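Local coordinates for enzyme subtilase SubTY from Bacillus sp. TY145 (Bacillus sp., PDB 5FFN), which probably hydrolyses peptide bonds as a serine endopeptidase of the subtilase family that binds calcium and sodium ions, at residues Phe180-Glu194 with Ile221-Ala233. Sequence-based numbering, arbitrary orientation.
Sequences FPGGLVNAVAVAALE and IQERDIEVSAPGA. With NA (sodium ion), chain E; CA (calcium ion), chain C.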
loop_
_atom_site.group_PDB
_atom_site.type_symbol
_atom_site.label_atom_id
_atom_site.label_comp_id
_atom_site.label_asym_id
_atom_site.label_seq_id
_atom_site.Cartn_x
_atom_site.Cartn_y
_atom_site.Cartn_z
ATOM N N PHE A 180 3.429 -9.548 -4.211
ATOM C CA PHE A 180 2.243 -10.186 -3.643
ATOM C C PHE A 180 2.075 -9.741 -2.188
ATOM O O PHE A 180 3.067 -9.613 -1.470
ATOM C CB PHE A 180 2.381 -11.722 -3.750
ATOM C CG PHE A 180 2.427 -12.181 -5.168
ATOM C CD1 PHE A 180 3.642 -12.166 -5.869
ATOM C CD2 PHE A 180 1.253 -12.521 -5.845
ATOM C CE1 PHE A 180 3.670 -12.515 -7.232
ATOM C CE2 PHE A 180 1.285 -12.884 -7.194
ATOM C CZ PHE A 180 2.495 -12.870 -7.882
ATOM N N PRO A 181 0.825 -9.588 -1.725
ATOM C CA PRO A 181 -0.409 -10.015 -2.423
ATOM C C PRO A 181 -0.971 -9.162 -3.544
ATOM O O PRO A 181 -1.974 -9.556 -4.129
ATOM C CB PRO A 181 -1.439 -10.071 -1.255
ATOM C CG PRO A 181 -0.987 -9.045 -0.380
ATOM C CD PRO A 181 0.515 -9.098 -0.374
ATOM N N GLY A 182 -0.386 -7.993 -3.829
ATOM C CA GLY A 182 -0.868 -7.151 -4.924
ATOM C C GLY A 182 -1.158 -7.904 -6.210
ATOM O O GLY A 182 -2.221 -7.721 -6.807
ATOM N N GLY A 183 -0.207 -8.763 -6.618
ATOM C CA GLY A 183 -0.269 -9.532 -7.853
ATOM C C GLY A 183 -1.290 -10.663 -7.906
ATOM O O GLY A 183 -1.420 -11.331 -8.946
ATOM N N LEU A 184 -2.019 -10.882 -6.816
ATOM C CA LEU A 184 -3.096 -11.894 -6.804
ATOM C C LEU A 184 -4.296 -11.445 -7.618
ATOM O O LEU A 184 -4.631 -10.248 -7.657
ATOM C CB LEU A 184 -3.538 -12.239 -5.399
ATOM C CG LEU A 184 -2.432 -12.794 -4.512
ATOM C CD1 LEU A 184 -2.919 -12.828 -3.057
ATOM C CD2 LEU A 184 -1.947 -14.190 -5.016
ATOM N N VAL A 185 -5.017 -12.401 -8.188
ATOM C CA VAL A 185 -6.160 -12.041 -9.025
ATOM C C VAL A 185 -7.242 -11.287 -8.262
ATOM O O VAL A 185 -7.909 -10.416 -8.805
ATOM C CB VAL A 185 -6.758 -13.287 -9.766
ATOM C CG1 VAL A 185 -7.286 -14.211 -8.813
ATOM C CG2 VAL A 185 -7.910 -12.849 -10.646
ATOM N N ASN A 186 -7.389 -11.616 -6.984
ATOM C CA ASN A 186 -8.442 -11.069 -6.156
ATOM C C ASN A 186 -8.012 -9.908 -5.253
ATOM O O ASN A 186 -8.735 -9.523 -4.342
ATOM C CB ASN A 186 -9.110 -12.199 -5.350
ATOM C CG ASN A 186 -9.906 -13.169 -6.247
ATOM O OD1 ASN A 186 -10.465 -12.761 -7.231
ATOM N ND2 ASN A 186 -9.955 -14.417 -5.871
ATOM N N ALA A 187 -6.817 -9.353 -5.518
ATOM C CA ALA A 187 -6.372 -8.125 -4.843
ATOM C C ALA A 187 -6.184 -7.049 -5.908
ATOM O O ALA A 187 -5.702 -7.342 -6.993
ATOM C CB ALA A 187 -5.113 -8.350 -4.097
ATOM N N VAL A 188 -6.546 -5.810 -5.579
ATOM C CA VAL A 188 -6.296 -4.656 -6.449
ATOM C C VAL A 188 -4.836 -4.181 -6.249
ATOM O O VAL A 188 -4.528 -3.607 -5.212
ATOM C CB VAL A 188 -7.262 -3.498 -6.117
ATOM C CG1 VAL A 188 -6.957 -2.298 -6.983
ATOM C CG2 VAL A 188 -8.710 -3.966 -6.264
ATOM N N ALA A 189 -3.981 -4.421 -7.248
ATOM C CA ALA A 189 -2.543 -4.020 -7.226
ATOM C C ALA A 189 -2.448 -2.550 -7.553
ATOM O O ALA A 189 -2.903 -2.096 -8.634
ATOM C CB ALA A 189 -1.726 -4.818 -8.261
ATOM N N VAL A 190 -1.792 -1.799 -6.687
ATOM C CA VAL A 190 -1.721 -0.368 -6.857
ATOM C C VAL A 190 -0.263 0.069 -7.153
ATOM O O VAL A 190 0.656 -0.155 -6.333
ATOM C CB VAL A 190 -2.263 0.388 -5.647
ATOM C CG1 VAL A 190 -2.227 1.912 -5.907
ATOM C CG2 VAL A 190 -3.681 -0.023 -5.312
ATOM N N ALA A 191 -0.090 0.656 -8.337
ATOM C CA ALA A 191 1.198 1.260 -8.765
ATOM C C ALA A 191 1.308 2.685 -8.216
ATOM O O ALA A 191 0.297 3.311 -7.927
ATOM C CB ALA A 191 1.282 1.304 -10.315
ATOM N N ALA A 192 2.538 3.215 -8.132
ATOM C CA ALA A 192 2.778 4.540 -7.547
ATOM C C ALA A 192 3.078 5.550 -8.681
ATOM O O ALA A 192 4.012 5.336 -9.493
ATOM C CB ALA A 192 3.974 4.500 -6.599
ATOM N N LEU A 193 2.292 6.621 -8.685
ATOM C CA LEU A 193 2.554 7.830 -9.462
ATOM C C LEU A 193 3.471 8.775 -8.653
ATOM O O LEU A 193 3.381 8.862 -7.433
ATOM C CB LEU A 193 1.275 8.585 -9.798
ATOM C CG LEU A 193 0.167 7.809 -10.554
ATOM C CD1 LEU A 193 -1.116 8.575 -10.677
ATOM C CD2 LEU A 193 0.725 7.391 -11.874
ATOM N N GLU A 194 4.274 9.535 -9.401
ATOM C CA GLU A 194 4.968 10.703 -8.828
ATOM C C GLU A 194 4.319 11.956 -9.363
ATOM O O GLU A 194 3.561 11.904 -10.344
ATOM C CB GLU A 194 6.440 10.645 -9.183
ATOM C CG GLU A 194 6.728 10.663 -10.683
ATOM C CD GLU A 194 8.180 10.427 -11.046
ATOM O OE1 GLU A 194 8.974 10.021 -10.179
ATOM O OE2 GLU A 194 8.496 10.621 -12.232
ATOM N N ILE A 221 -8.074 -8.514 -15.379
ATOM C CA ILE A 221 -7.024 -8.752 -14.388
ATOM C C ILE A 221 -6.724 -10.259 -14.296
ATOM O O ILE A 221 -7.629 -11.064 -13.944
ATOM C CB ILE A 221 -7.443 -8.188 -12.996
ATOM C CG1 ILE A 221 -7.537 -6.664 -13.032
ATOM C CG2 ILE A 221 -6.501 -8.661 -11.921
ATOM C CD1 ILE A 221 -6.252 -5.944 -13.396
ATOM N N GLN A 222 -5.479 -10.615 -14.628
ATOM C CA GLN A 222 -4.859 -11.903 -14.309
ATOM C C GLN A 222 -3.855 -11.701 -13.175
ATOM O O GLN A 222 -3.564 -10.573 -12.752
ATOM C CB GLN A 222 -4.174 -12.533 -15.543
ATOM C CG GLN A 222 -5.148 -12.951 -16.674
ATOM C CD GLN A 222 -5.502 -11.838 -17.667
ATOM O OE1 GLN A 222 -4.701 -10.942 -17.949
ATOM N NE2 GLN A 222 -6.718 -11.913 -18.219
ATOM N N GLU A 223 -3.388 -12.812 -12.620
ATOM C CA GLU A 223 -2.281 -12.756 -11.684
ATOM C C GLU A 223 -1.089 -12.034 -12.343
ATOM O O GLU A 223 -0.823 -12.233 -13.535
ATOM C CB GLU A 223 -1.906 -14.160 -11.249
ATOM C CG GLU A 223 -0.952 -14.211 -10.107
ATOM C CD GLU A 223 -0.871 -15.613 -9.503
ATOM O OE1 GLU A 223 -1.553 -15.907 -8.511
ATOM O OE2 GLU A 223 -0.102 -16.385 -10.055
ATOM N N ARG A 224 -0.445 -11.146 -11.567
ATOM C CA ARG A 224 0.746 -10.358 -11.968
ATOM C C ARG A 224 0.354 -9.128 -12.831
ATOM O O ARG A 224 1.215 -8.494 -13.436
ATOM C CB ARG A 224 1.820 -11.206 -12.661
ATOM C CG ARG A 224 2.258 -12.455 -11.893
ATOM C CD ARG A 224 3.479 -13.091 -12.577
ATOM N NE ARG A 224 4.688 -12.311 -12.340
ATOM C CZ ARG A 224 5.453 -12.430 -11.258
ATOM N NH1 ARG A 224 5.174 -13.306 -10.301
ATOM N NH2 ARG A 224 6.512 -11.648 -11.118
ATOM N N ASP A 225 -0.925 -8.725 -12.799
ATOM C CA ASP A 225 -1.323 -7.511 -13.476
ATOM C C ASP A 225 -1.472 -6.360 -12.483
ATOM O O ASP A 225 -2.070 -6.500 -11.405
ATOM C CB ASP A 225 -2.665 -7.659 -14.190
ATOM C CG ASP A 225 -2.613 -8.537 -15.437
ATOM O OD1 ASP A 225 -1.543 -8.945 -15.890
ATOM O OD2 ASP A 225 -3.714 -8.813 -15.922
ATOM N N ILE A 226 -0.953 -5.201 -12.872
ATOM C CA ILE A 226 -1.229 -3.954 -12.159
ATOM C C ILE A 226 -2.670 -3.544 -12.450
ATOM O O ILE A 226 -3.158 -3.687 -13.555
ATOM C CB ILE A 226 -0.306 -2.750 -12.622
ATOM C CG1 ILE A 226 1.159 -3.159 -12.493
ATOM C CG2 ILE A 226 -0.658 -1.452 -11.922
ATOM C CD1 ILE A 226 1.597 -3.334 -11.036
ATOM N N GLU A 227 -3.363 -3.059 -11.455
ATOM C CA GLU A 227 -4.787 -2.668 -11.660
ATOM C C GLU A 227 -5.000 -1.148 -11.841
ATOM O O GLU A 227 -5.645 -0.705 -12.790
ATOM C CB GLU A 227 -5.626 -3.243 -10.524
ATOM C CG GLU A 227 -7.127 -3.188 -10.742
ATOM C CD GLU A 227 -7.854 -4.368 -10.062
ATOM O OE1 GLU A 227 -7.205 -5.402 -9.756
ATOM O OE2 GLU A 227 -9.070 -4.268 -9.847
ATOM N N VAL A 228 -4.452 -0.360 -10.929
ATOM C CA VAL A 228 -4.665 1.072 -10.917
ATOM C C VAL A 228 -3.384 1.719 -10.392
ATOM O O VAL A 228 -2.541 1.040 -9.799
ATOM C CB VAL A 228 -5.865 1.487 -10.040
ATOM C CG1 VAL A 228 -7.164 0.932 -10.620
ATOM C CG2 VAL A 228 -5.612 1.123 -8.589
ATOM N N SER A 229 -3.307 3.025 -10.602
ATOM C CA SER A 229 -2.204 3.839 -10.157
ATOM C C SER A 229 -2.734 4.965 -9.264
ATOM O O SER A 229 -3.885 5.427 -9.428
ATOM C CB SER A 229 -1.518 4.463 -11.352
ATOM O OG SER A 229 -0.987 3.469 -12.192
ATOM N N ALA A 230 -1.903 5.398 -8.298
ATOM C CA ALA A 230 -2.270 6.519 -7.407
ATOM C C ALA A 230 -0.996 7.197 -6.865
ATOM O O ALA A 230 0.089 6.626 -6.949
ATOM C CB ALA A 230 -3.177 6.067 -6.276
ATOM N N PRO A 231 -1.141 8.433 -6.325
ATOM C CA PRO A 231 -0.014 9.177 -5.757
ATOM C C PRO A 231 0.775 8.346 -4.741
ATOM O O PRO A 231 0.200 7.834 -3.752
ATOM C CB PRO A 231 -0.675 10.387 -5.061
ATOM C CG PRO A 231 -1.904 10.639 -5.884
ATOM C CD PRO A 231 -2.397 9.206 -6.228
ATOM N N GLY A 232 2.076 8.184 -5.006
ATOM C CA GLY A 232 2.920 7.354 -4.166
ATOM C C GLY A 232 4.303 7.894 -3.825
ATOM O O GLY A 232 4.967 7.320 -2.982
ATOM N N ALA A 233 4.696 9.021 -4.419
ATOM C CA ALA A 233 6.046 9.592 -4.203
ATOM C C ALA A 233 5.909 10.912 -3.448
ATOM O O ALA A 233 5.102 11.773 -3.820
ATOM C CB ALA A 233 6.782 9.756 -5.518
HETATM NA NA NA E . -3.929 -8.185 -8.298
HETATM CA CA CA C . -4.641 -8.563 -18.056
HETATM O O HOH W 1 -4.024 -15.027 -8.070
HETATM O O HOH W 2 -4.484 -6.276 -9.623
HETATM O O HOH W 3 -2.937 -8.865 -10.265
HETATM O O HOH W 4 -4.479 -6.291 -17.644
#
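V190 to L193 of strand 188-194 pair in parallel with V228 to P231, the short strand axes crossing at -42°, through the hydrogen bonds A191 N to V228 O, A230 N to A191 O, L193 N to A230 O (2.8 Å) and G232 N to L193 O. At the start of the pairing A189 O accepts two donors, E227 N at 3.0 Å and V228 N at 3.3 Å. V190 CG2 meets V228 CG2 on the face packed by helices 250-267 and 273-286; on the other face L193 CD2 lies against S229 CB, and A191 CB against I226 CG2 at 3.7 Å. E227 crosses V188 at about a right angle; its CG anti to the backbone N (chi1 -167°) and a bend at chi2 together bring the carboxylate to the valine's methyls, OE2 3.6 Å from V188 CG2. E227 OE1 accepts from a sodium-bound water that A189 N also donates to, OE2 is salt-bridged to R277 NE, and Q281 also holds the carboxylate. With an alanine here, that water is likely to lose one acceptor and R277 this carboxylate. Beyond the strands R224 NH1 reaches the F180 ring edge, 3.5 Å from CE1, while R224 NE is hydrogen-bonded to N176 OD1. Carbonyls of G182, L184 and A187 bind sodium, Q222 OE1 and D225 OD2 calcium: the two loops, each coordinating a cation, are joined by the R224 N to G183 O hydrogen bond (2.8 Å) and by sodium-bound waters donating to D225 O.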